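Local coordinates for protein 336aa long hypothetical dTDP-glucose 4,6-dehydratase (PDB 2HUN) that binds NAD in a Rossmann fold and probably acts as a dTDP-glucose 4,6-dehydratase of the extended short-chain dehydrogenase/reductase family, at residues A[190-195]-A[215-220]; A[256-261]-A[266-271]; A[18-23]-A[30-35]. One frame throughout, in Å; residues are numbered along the deposited sequence.

In the fold
All three contacts pack a helix against a strand through apolar side chains, but in different parts of the fold. Contact 3 is fully buried and belongs to the first beta-alpha-beta unit of the Rossmann sheet; contact 1 is partly buried, sets helix 191-200 against strand 215-219 of that same sheet, and has an arginine at its margin. Contact 2 lies farthest from the chain's centre, about 25 Å between centres, and uses the separate two-stranded sheet. Contacts 1 and 2 join directly where T195 CG2 meets I257 CD1 at 3.7 Å. Contacts 1 and 3 meet through V220 and N18, whereas contacts 2 and 3 do not touch.

Contact 1 (A[190-195]-A[215-220]); sequences KLIPKT and RDWLYV
L191 and I192 of helix 191-200 rest on W217 of strand 215-219, parallel to strand 172-182 in the Rossmann sheet. The axes of 191-195 and 215-219 cross at 73°; L191 and I192 meet different parts of the indole. The tight part is buried: I192 CD1 comes obliquely to the six-membered ring, 3.7 Å from W217 CE3, while the side chains run past each other in opposite directions. V253 of helix 250-260 packs on both I192 and W217. L191 crosses the indole at about a right angle, its CD2 lying 3.8 Å from W217 CZ2. Toward solvent the packing loosens: R215 and L191 are partly exposed, and L191 CD2 stands 4.1 Å from R215 NH2. The bend of the arginine at chi3 (-66°) helps bring its guanidinium plane against the benzo side of the indole, with W217 CH2 3.8 Å from that plane, offset toward its rim. N250 takes a weak hydrogen bond from R215 NH2. The W217 side chain lies about 7 Å from the bound NAD, a second-layer position. L191 O accepts from T195 N and, on the other face of its carbonyl plane, from T195 OG1 at 2.7 Å.

Contact 2 (A[256-261]-A[266-271]); sequences IILRLM and ELIELV
L258 projects from helix 250-260 into the angle between L267 and I268, where the chain, after a short loop, enters strand 268-271. Its CG stands anti to the carbonyl carbon (chi1 -60°) and CD1 continues the chain away from CA (chi2 -178°), which gives the leucine its full reach. The two methyls then divide the work. CD1 meets I268 CG1 at 3.8 Å, the side chains crossing obliquely; CD2 faces L267 CD1 more loosely, at 4.4 Å. L258 and L267 both start out toward the opposite segment, and their CA atoms, 8.6 Å apart, are the nearest backbone pair. I268 leaves its backbone in a different direction, and its CG1 methylene, beyond CB, is what meets the leucine.

Strand 268-271 pairs in parallel with strand 205-208, forming a small sheet apart from the Rossmann sheet. I205 of that strand and A199 of helix 191-200 also pack on L258, while L251, V254 and K255 of helix 250-260 touch I268. On another side of helix 250-260, R259 forms a salt bridge with D301 of helix 300-313. L258 O accepts from M261 N at 3.0 Å.

Three aliphatic side chains carry most of the roughly 120 Å² buried between the two segments. With neither charge nor hydrogen bond between them, the contact rests on van der Waals packing and burial of apolar surface, close at one pair and loose at the other, as expected for plain packing away from the NAD site.

Contact 3 (A[18-23]-A[30-35]); sequences NFIRYI and WEVINI
I23 N donates to F19 O at 2.8 Å, a helical bond that fixes the backbone of a residue whose side chain meets both W30 and V32. This is the helix-to-second-strand half of the first beta-alpha-beta unit of the Rossmann fold: helix 14-26 packs on strand 31-36, and the axes of 18-23 and 31-35 approach to 9.5 Å, nearly antiparallel at 163°. The helix is thereby seated on the sheet close to the cofactor, for strand 31-36 carries on to D36, which binds NAD.

W30, just before the strand, and V32 and N34 on it direct their CB atoms to the helix, and I20 and I23 receive them. I23 CG2 lies 3.9 Å from W30 CE3, an oblique approach, and 4.0 Å from V32 CG2. Its other branch is folded (chi2 -49°): CD1 reaches W30 CZ3 at 4.0 Å, while CG1 lies 3.5 Å above the ring plane of F19, offset toward the rim. One turn earlier, I20 CD1 sits 4.1 Å from V32 CG1 and 3.8 Å from N34 CB, crossing the asparagine side chain at about a right angle. H27 stacks on W30, and L47 packs against I20 and N34.

The seam is largely aliphatic and aromatic, with N34 meeting I20 through its CB. With no polar bond between the segments, apolar burial rather than directed bonding holds helix to strand.

Contact 1 (A[190-195]-A[215-220])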
loop_
_atom_site.group_PDB
_atom_site.type_symbol
_atom_site.label_atom_id
_atom_site.label_comp_id
_atom_site.label_asym_id
_atom_site.label_seq_id
_atom_site.Cartn_x
_atom_site.Cartn_y
_atom_site.Cartn_z
ATOM N N LYS A 190 18.143 -21.319 0.096
ATOM C CA LYS A 190 16.754 -21.418 0.538
ATOM C C LYS A 190 16.596 -22.807 1.154
ATOM O O LYS A 190 17.218 -23.757 0.699
ATOM C CB LYS A 190 15.784 -21.246 -0.638
ATOM C CG LYS A 190 15.728 -19.840 -1.239
ATOM C CD LYS A 190 15.169 -18.830 -0.247
ATOM C CE LYS A 190 15.046 -17.443 -0.875
ATOM N NZ LYS A 190 14.447 -16.458 0.072
ATOM N N LEU A 191 15.769 -22.911 2.186
ATOM C CA LEU A 191 15.548 -24.166 2.901
ATOM C C LEU A 191 15.582 -25.497 2.150
ATOM O O LEU A 191 16.422 -26.354 2.434
ATOM C CB LEU A 191 14.212 -24.114 3.647
ATOM C CG LEU A 191 13.892 -25.378 4.462
ATOM C CD1 LEU A 191 14.851 -25.482 5.642
ATOM C CD2 LEU A 191 12.442 -25.342 4.953
ATOM N N ILE A 192 14.658 -25.679 1.212
ATOM C CA ILE A 192 14.557 -26.928 0.463
ATOM C C ILE A 192 15.793 -27.233 -0.390
ATOM O O ILE A 192 16.298 -28.354 -0.372
ATOM C CB ILE A 192 13.259 -26.940 -0.384
ATOM C CG1 ILE A 192 12.053 -26.949 0.568
ATOM C CG2 ILE A 192 13.214 -28.156 -1.290
ATOM C CD1 ILE A 192 10.703 -26.802 -0.108
ATOM N N PRO A 193 16.300 -26.243 -1.143
ATOM C CA PRO A 193 17.490 -26.514 -1.956
ATOM C C PRO A 193 18.694 -26.823 -1.063
ATOM O O PRO A 193 19.428 -27.780 -1.300
ATOM C CB PRO A 193 17.680 -25.215 -2.737
ATOM C CG PRO A 193 16.276 -24.706 -2.882
ATOM C CD PRO A 193 15.712 -24.939 -1.494
ATOM N N LYS A 194 18.890 -25.999 -0.036
ATOM C CA LYS A 194 19.998 -26.187 0.889
ATOM C C LYS A 194 19.954 -27.586 1.493
ATOM O O LYS A 194 20.978 -28.270 1.571
ATOM C CB LYS A 194 19.937 -25.149 2.011
ATOM C CG LYS A 194 21.071 -25.260 3.024
ATOM C CD LYS A 194 20.851 -24.353 4.237
ATOM C CE LYS A 194 19.528 -24.667 4.939
ATOM N NZ LYS A 194 19.345 -26.127 5.253
ATOM N N THR A 195 18.769 -28.012 1.921
ATOM C CA THR A 195 18.610 -29.330 2.519
ATOM C C THR A 195 18.985 -30.454 1.553
ATOM O O THR A 195 19.715 -31.373 1.924
ATOM C CB THR A 195 17.163 -29.554 3.007
ATOM O OG1 THR A 195 16.826 -28.556 3.978
ATOM C CG2 THR A 195 17.019 -30.932 3.644
ATOM N N ARG A 215 4.654 -22.687 7.578
ATOM C CA ARG A 215 4.695 -21.967 6.319
ATOM C C ARG A 215 4.037 -22.884 5.304
ATOM O O ARG A 215 4.120 -24.109 5.413
ATOM C CB ARG A 215 6.136 -21.660 5.889
ATOM C CG ARG A 215 6.702 -20.408 6.531
ATOM C CD ARG A 215 7.974 -19.937 5.847
ATOM N NE ARG A 215 9.083 -20.874 6.006
ATOM C CZ ARG A 215 10.328 -20.617 5.619
ATOM N NH1 ARG A 215 10.614 -19.454 5.048
ATOM N NH2 ARG A 215 11.287 -21.515 5.810
ATOM N N ASP A 216 3.361 -22.284 4.336
ATOM C CA ASP A 216 2.697 -23.038 3.293
ATOM C C ASP A 216 3.701 -23.181 2.151
ATOM O O ASP A 216 4.371 -22.217 1.778
ATOM C CB ASP A 216 1.446 -22.288 2.819
ATOM C CG ASP A 216 0.636 -23.082 1.812
ATOM O OD1 ASP A 216 0.126 -24.159 2.183
ATOM O OD2 ASP A 216 0.515 -22.635 0.647
ATOM N N TRP A 217 3.819 -24.388 1.611
ATOM C CA TRP A 217 4.747 -24.624 0.517
ATOM C C TRP A 217 3.996 -24.923 -0.765
ATOM O O TRP A 217 3.150 -25.820 -0.817
ATOM C CB TRP A 217 5.710 -25.759 0.873
ATOM C CG TRP A 217 6.592 -25.386 2.028
ATOM C CD1 TRP A 217 6.375 -25.652 3.351
ATOM C CD2 TRP A 217 7.771 -24.570 1.971
ATOM N NE1 TRP A 217 7.341 -25.047 4.121
ATOM C CE2 TRP A 217 8.211 -24.379 3.299
ATOM C CE3 TRP A 217 8.495 -23.979 0.927
ATOM C CZ2 TRP A 217 9.345 -23.620 3.610
ATOM C CZ3 TRP A 217 9.623 -23.223 1.239
ATOM C CH2 TRP A 217 10.034 -23.054 2.569
ATOM N N LEU A 218 4.304 -24.145 -1.797
ATOM C CA LEU A 218 3.660 -24.287 -3.097
ATOM C C LEU A 218 4.679 -24.604 -4.189
ATOM O O LEU A 218 5.606 -23.823 -4.416
ATOM C CB LEU A 218 2.930 -22.981 -3.431
ATOM C CG LEU A 218 2.233 -22.805 -4.781
ATOM C CD1 LEU A 218 1.023 -23.713 -4.854
ATOM C CD2 LEU A 218 1.812 -21.351 -4.939
ATOM N N TYR A 219 4.511 -25.738 -4.868
ATOM C CA TYR A 219 5.435 -26.097 -5.948
ATOM C C TYR A 219 5.367 -24.987 -6.995
ATOM O O TYR A 219 4.282 -24.593 -7.416
ATOM C CB TYR A 219 5.055 -27.440 -6.578
ATOM C CG TYR A 219 6.086 -27.937 -7.576
ATOM C CD1 TYR A 219 7.420 -28.108 -7.199
ATOM C CD2 TYR A 219 5.739 -28.196 -8.905
ATOM C CE1 TYR A 219 8.385 -28.515 -8.119
ATOM C CE2 TYR A 219 6.695 -28.605 -9.832
ATOM C CZ TYR A 219 8.018 -28.758 -9.432
ATOM O OH TYR A 219 8.975 -29.120 -10.348
ATOM N N VAL A 220 6.523 -24.479 -7.410
ATOM C CA VAL A 220 6.560 -23.376 -8.365
ATOM C C VAL A 220 5.721 -23.580 -9.626
ATOM O O VAL A 220 5.049 -22.651 -10.075
ATOM C CB VAL A 220 8.021 -23.020 -8.764
ATOM C CG1 VAL A 220 8.646 -24.146 -9.595
ATOM C CG2 VAL A 220 8.040 -21.699 -9.525
#

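Contact 2 (A[256-261]-A[266-271])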
loop_
_atom_site.group_PDB
_atom_site.type_symbol
_atom_site.label_atom_id
_atom_site.label_comp_id
_atom_site.label_asym_id
_atom_site.label_seq_id
_atom_site.Cartn_x
_atom_site.Cartn_y
_atom_site.Cartn_z
ATOM N N ILE A 256 10.698 -35.053 5.366
ATOM C CA ILE A 256 10.141 -35.544 4.111
ATOM C C ILE A 256 11.195 -35.570 3.001
ATOM O O ILE A 256 11.234 -36.499 2.195
ATOM C CB ILE A 256 8.917 -34.686 3.690
ATOM C CG1 ILE A 256 7.753 -34.970 4.645
ATOM C CG2 ILE A 256 8.520 -34.991 2.255
ATOM C CD1 ILE A 256 6.527 -34.116 4.415
ATOM N N ILE A 257 12.051 -34.556 2.962
ATOM C CA ILE A 257 13.104 -34.496 1.953
ATOM C C ILE A 257 14.045 -35.693 2.097
ATOM O O ILE A 257 14.405 -36.341 1.115
ATOM C CB ILE A 257 13.931 -33.192 2.083
ATOM C CG1 ILE A 257 13.085 -31.995 1.637
ATOM C CG2 ILE A 257 15.213 -33.294 1.253
ATOM C CD1 ILE A 257 13.775 -30.659 1.796
ATOM N N LEU A 258 14.439 -35.987 3.330
ATOM C CA LEU A 258 15.341 -37.102 3.590
ATOM C C LEU A 258 14.698 -38.420 3.197
ATOM O O LEU A 258 15.331 -39.258 2.553
ATOM C CB LEU A 258 15.742 -37.122 5.065
ATOM C CG LEU A 258 16.467 -35.849 5.506
ATOM C CD1 LEU A 258 16.877 -35.963 6.958
ATOM C CD2 LEU A 258 17.684 -35.623 4.620
ATOM N N ARG A 259 13.441 -38.606 3.587
ATOM C CA ARG A 259 12.730 -39.827 3.244
ATOM C C ARG A 259 12.715 -40.005 1.733
ATOM O O ARG A 259 13.066 -41.066 1.219
ATOM C CB ARG A 259 11.289 -39.782 3.771
ATOM C CG ARG A 259 10.357 -40.768 3.077
ATOM C CD ARG A 259 9.024 -40.906 3.801
ATOM N NE ARG A 259 8.230 -39.677 3.809
ATOM C CZ ARG A 259 7.509 -39.234 2.778
ATOM N NH1 ARG A 259 7.473 -39.911 1.636
ATOM N NH2 ARG A 259 6.813 -38.111 2.896
ATOM N N LEU A 260 12.323 -38.949 1.024
ATOM C CA LEU A 260 12.234 -38.995 -0.432
ATOM C C LEU A 260 13.583 -39.115 -1.120
ATOM O O LEU A 260 13.655 -39.412 -2.313
ATOM C CB LEU A 260 11.468 -37.772 -0.949
ATOM C CG LEU A 260 9.988 -37.769 -0.543
ATOM C CD1 LEU A 260 9.318 -36.471 -0.971
ATOM C CD2 LEU A 260 9.292 -38.967 -1.175
ATOM N N MET A 261 14.653 -38.881 -0.368
ATOM C CA MET A 261 15.992 -39.013 -0.919
ATOM C C MET A 261 16.489 -40.412 -0.557
ATOM O O MET A 261 17.681 -40.713 -0.647
ATOM C CB MET A 261 16.923 -37.939 -0.346
ATOM C CG MET A 261 16.780 -36.578 -1.016
ATOM S SD MET A 261 17.914 -35.322 -0.369
ATOM C CE MET A 261 19.214 -35.381 -1.599
ATOM N N GLU A 266 19.387 -39.451 10.392
ATOM C CA GLU A 266 20.613 -39.252 11.176
ATOM C C GLU A 266 21.257 -37.887 10.955
ATOM O O GLU A 266 21.975 -37.383 11.816
ATOM C CB GLU A 266 21.657 -40.313 10.815
ATOM C CG GLU A 266 21.156 -41.753 10.726
ATOM C CD GLU A 266 20.706 -42.313 12.060
ATOM O OE1 GLU A 266 19.765 -41.743 12.657
ATOM O OE2 GLU A 266 21.284 -43.331 12.506
ATOM N N LEU A 267 21.007 -37.308 9.785
ATOM C CA LEU A 267 21.564 -36.013 9.408
ATOM C C LEU A 267 20.942 -34.842 10.147
ATOM O O LEU A 267 21.503 -33.744 10.161
ATOM C CB LEU A 267 21.404 -35.802 7.902
ATOM C CG LEU A 267 22.286 -36.652 6.992
ATOM C CD1 LEU A 267 21.866 -36.459 5.541
ATOM C CD2 LEU A 267 23.740 -36.256 7.195
ATOM N N ILE A 268 19.785 -35.068 10.761
ATOM C CA ILE A 268 19.117 -33.999 11.494
ATOM C C ILE A 268 19.855 -33.676 12.789
ATOM O O ILE A 268 20.039 -34.542 13.647
ATOM C CB ILE A 268 17.651 -34.358 11.833
ATOM C CG1 ILE A 268 16.853 -34.580 10.548
ATOM C CG2 ILE A 268 17.011 -33.226 12.613
ATOM C CD1 ILE A 268 15.390 -34.917 10.784
ATOM N N GLU A 269 20.275 -32.422 12.916
ATOM C CA GLU A 269 20.996 -31.956 14.091
ATOM C C GLU A 269 20.235 -30.794 14.719
ATOM O O GLU A 269 20.351 -29.642 14.289
ATOM C CB GLU A 269 22.407 -31.505 13.699
ATOM C CG GLU A 269 23.231 -30.943 14.849
ATOM C CD GLU A 269 24.083 -31.987 15.548
ATOM O OE1 GLU A 269 24.253 -33.095 14.996
ATOM O OE2 GLU A 269 24.596 -31.692 16.648
ATOM N N LEU A 270 19.453 -31.115 15.743
ATOM C CA LEU A 270 18.735 -30.010 16.366
ATOM C C LEU A 270 19.649 -29.221 17.311
ATOM O O LEU A 270 20.211 -29.748 18.262
ATOM C CB LEU A 270 17.559 -30.593 17.155
ATOM C CG LEU A 270 17.003 -31.889 16.547
ATOM C CD1 LEU A 270 15.990 -32.583 17.463
ATOM C CD2 LEU A 270 16.281 -31.659 15.214
ATOM N N VAL A 271 19.813 -27.919 16.991
ATOM C CA VAL A 271 20.634 -27.043 17.826
ATOM C C VAL A 271 19.774 -26.090 18.662
ATOM O O VAL A 271 18.556 -26.200 18.728
ATOM C CB VAL A 271 21.556 -26.234 16.912
ATOM C CG1 VAL A 271 22.598 -27.151 16.276
ATOM C CG2 VAL A 271 20.746 -25.562 15.818
#

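Contact 3 (A[18-23]-A[30-35])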
loop_
_atom_site.group_PDB
_atom_site.type_symbol
_atom_site.label_atom_id
_atom_site.label_comp_id
_atom_site.label_asym_id
_atom_site.label_seq_id
_atom_site.Cartn_x
_atom_site.Cartn_y
_atom_site.Cartn_z
ATOM N N ASN A 18 10.800 -20.035 -14.363
ATOM C CA ASN A 18 9.905 -21.182 -14.416
ATOM C C ASN A 18 8.658 -20.835 -15.241
ATOM O O ASN A 18 8.177 -21.653 -16.022
ATOM C CB ASN A 18 9.497 -21.591 -12.998
ATOM C CG ASN A 18 10.487 -22.551 -12.363
ATOM O OD1 ASN A 18 10.559 -23.716 -12.737
ATOM N ND2 ASN A 18 11.259 -22.060 -11.403
ATOM N N PHE A 19 8.145 -19.619 -15.063
ATOM C CA PHE A 19 6.960 -19.176 -15.792
ATOM C C PHE A 19 7.234 -19.154 -17.294
ATOM O O PHE A 19 6.490 -19.740 -18.082
ATOM C CB PHE A 19 6.542 -17.774 -15.333
ATOM C CG PHE A 19 5.291 -17.261 -16.004
ATOM C CD1 PHE A 19 4.037 -17.768 -15.660
ATOM C CD2 PHE A 19 5.370 -16.289 -16.995
ATOM C CE1 PHE A 19 2.886 -17.314 -16.294
ATOM C CE2 PHE A 19 4.223 -15.827 -17.638
ATOM C CZ PHE A 19 2.977 -16.342 -17.285
ATOM N N ILE A 20 8.309 -18.472 -17.684
ATOM C CA ILE A 20 8.678 -18.369 -19.090
ATOM C C ILE A 20 8.858 -19.730 -19.774
ATOM O O ILE A 20 8.335 -19.946 -20.862
ATOM C CB ILE A 20 9.965 -17.529 -19.260
ATOM C CG1 ILE A 20 9.671 -16.080 -18.856
ATOM C CG2 ILE A 20 10.471 -17.627 -20.703
ATOM C CD1 ILE A 20 10.871 -15.135 -18.900
ATOM N N ARG A 21 9.586 -20.647 -19.143
ATOM C CA ARG A 21 9.792 -21.969 -19.735
ATOM C C ARG A 21 8.440 -22.670 -19.916
ATOM O O ARG A 21 8.148 -23.245 -20.971
ATOM C CB ARG A 21 10.704 -22.819 -18.838
ATOM C CG ARG A 21 11.180 -24.122 -19.487
ATOM C CD ARG A 21 12.256 -24.801 -18.639
ATOM N NE ARG A 21 13.409 -23.933 -18.395
ATOM C CZ ARG A 21 14.447 -23.803 -19.225
ATOM N NH1 ARG A 21 14.488 -24.486 -20.362
ATOM N NH2 ARG A 21 15.448 -22.985 -18.915
ATOM N N TYR A 22 7.616 -22.613 -18.875
ATOM C CA TYR A 22 6.291 -23.224 -18.909
ATOM C C TYR A 22 5.444 -22.621 -20.038
ATOM O O TYR A 22 4.887 -23.334 -20.871
ATOM C CB TYR A 22 5.591 -22.995 -17.567
ATOM C CG TYR A 22 4.168 -23.491 -17.518
ATOM C CD1 TYR A 22 3.881 -24.804 -17.156
ATOM C CD2 TYR A 22 3.101 -22.639 -17.828
ATOM C CE1 TYR A 22 2.560 -25.263 -17.099
ATOM C CE2 TYR A 22 1.783 -23.085 -17.775
ATOM C CZ TYR A 22 1.521 -24.396 -17.410
ATOM O OH TYR A 22 0.223 -24.845 -17.357
ATOM N N ILE A 23 5.348 -21.298 -20.054
ATOM C CA ILE A 23 4.562 -20.604 -21.066
ATOM C C ILE A 23 4.957 -20.936 -22.505
ATOM O O ILE A 23 4.097 -21.254 -23.327
ATOM C CB ILE A 23 4.626 -19.072 -20.845
ATOM C CG1 ILE A 23 3.573 -18.667 -19.809
ATOM C CG2 ILE A 23 4.448 -18.327 -22.159
ATOM C CD1 ILE A 23 2.177 -19.228 -20.084
ATOM N N TRP A 30 2.834 -18.406 -28.704
ATOM C CA TRP A 30 3.004 -17.249 -27.836
ATOM C C TRP A 30 4.438 -16.744 -27.917
ATOM O O TRP A 30 5.342 -17.473 -28.319
ATOM C CB TRP A 30 2.671 -17.617 -26.392
ATOM C CG TRP A 30 1.208 -17.734 -26.098
ATOM C CD1 TRP A 30 0.226 -18.176 -26.944
ATOM C CD2 TRP A 30 0.572 -17.492 -24.838
ATOM N NE1 TRP A 30 -0.980 -18.227 -26.284
ATOM C CE2 TRP A 30 -0.797 -17.813 -24.991
ATOM C CE3 TRP A 30 1.027 -17.037 -23.594
ATOM C CZ2 TRP A 30 -1.717 -17.696 -23.941
ATOM C CZ3 TRP A 30 0.111 -16.922 -22.548
ATOM C CH2 TRP A 30 -1.247 -17.251 -22.732
ATOM N N GLU A 31 4.636 -15.489 -27.534
ATOM C CA GLU A 31 5.959 -14.880 -27.546
ATOM C C GLU A 31 6.234 -14.203 -26.210
ATOM O O GLU A 31 5.323 -13.688 -25.561
ATOM C CB GLU A 31 6.065 -13.851 -28.667
ATOM C CG GLU A 31 6.043 -14.439 -30.063
ATOM C CD GLU A 31 6.101 -13.364 -31.130
ATOM O OE1 GLU A 31 7.033 -12.536 -31.088
ATOM O OE2 GLU A 31 5.213 -13.345 -32.008
ATOM N N VAL A 32 7.497 -14.192 -25.809
ATOM C CA VAL A 32 7.874 -13.586 -24.550
ATOM C C VAL A 32 9.034 -12.603 -24.644
ATOM O O VAL A 32 10.044 -12.861 -25.298
ATOM C CB VAL A 32 8.257 -14.663 -23.521
ATOM C CG1 VAL A 32 8.916 -14.013 -22.311
ATOM C CG2 VAL A 32 7.019 -15.452 -23.103
ATOM N N ILE A 33 8.865 -11.463 -23.993
ATOM C CA ILE A 33 9.908 -10.465 -23.912
ATOM C C ILE A 33 10.163 -10.402 -22.420
ATOM O O ILE A 33 9.259 -10.075 -21.651
ATOM C CB ILE A 33 9.455 -9.077 -24.371
ATOM C CG1 ILE A 33 9.165 -9.081 -25.870
ATOM C CG2 ILE A 33 10.533 -8.062 -24.026
ATOM C CD1 ILE A 33 8.587 -7.771 -26.373
ATOM N N ASN A 34 11.380 -10.735 -22.016
ATOM C CA ASN A 34 11.757 -10.731 -20.615
ATOM C C ASN A 34 12.595 -9.509 -20.276
ATOM O O ASN A 34 13.689 -9.332 -20.807
ATOM C CB ASN A 34 12.523 -12.031 -20.292
ATOM C CG ASN A 34 13.234 -11.987 -18.951
ATOM O OD1 ASN A 34 12.888 -11.202 -18.077
ATOM N ND2 ASN A 34 14.228 -12.857 -18.780
ATOM N N ILE A 35 12.071 -8.652 -19.407
ATOM C CA ILE A 35 12.813 -7.473 -18.997
ATOM C C ILE A 35 13.271 -7.745 -17.574
ATOM O O ILE A 35 12.466 -8.006 -16.683
ATOM C CB ILE A 35 11.950 -6.182 -19.072
ATOM C CG1 ILE A 35 12.773 -4.988 -18.589
ATOM C CG2 ILE A 35 10.672 -6.341 -18.257
ATOM C CD1 ILE A 35 12.085 -3.648 -18.763
#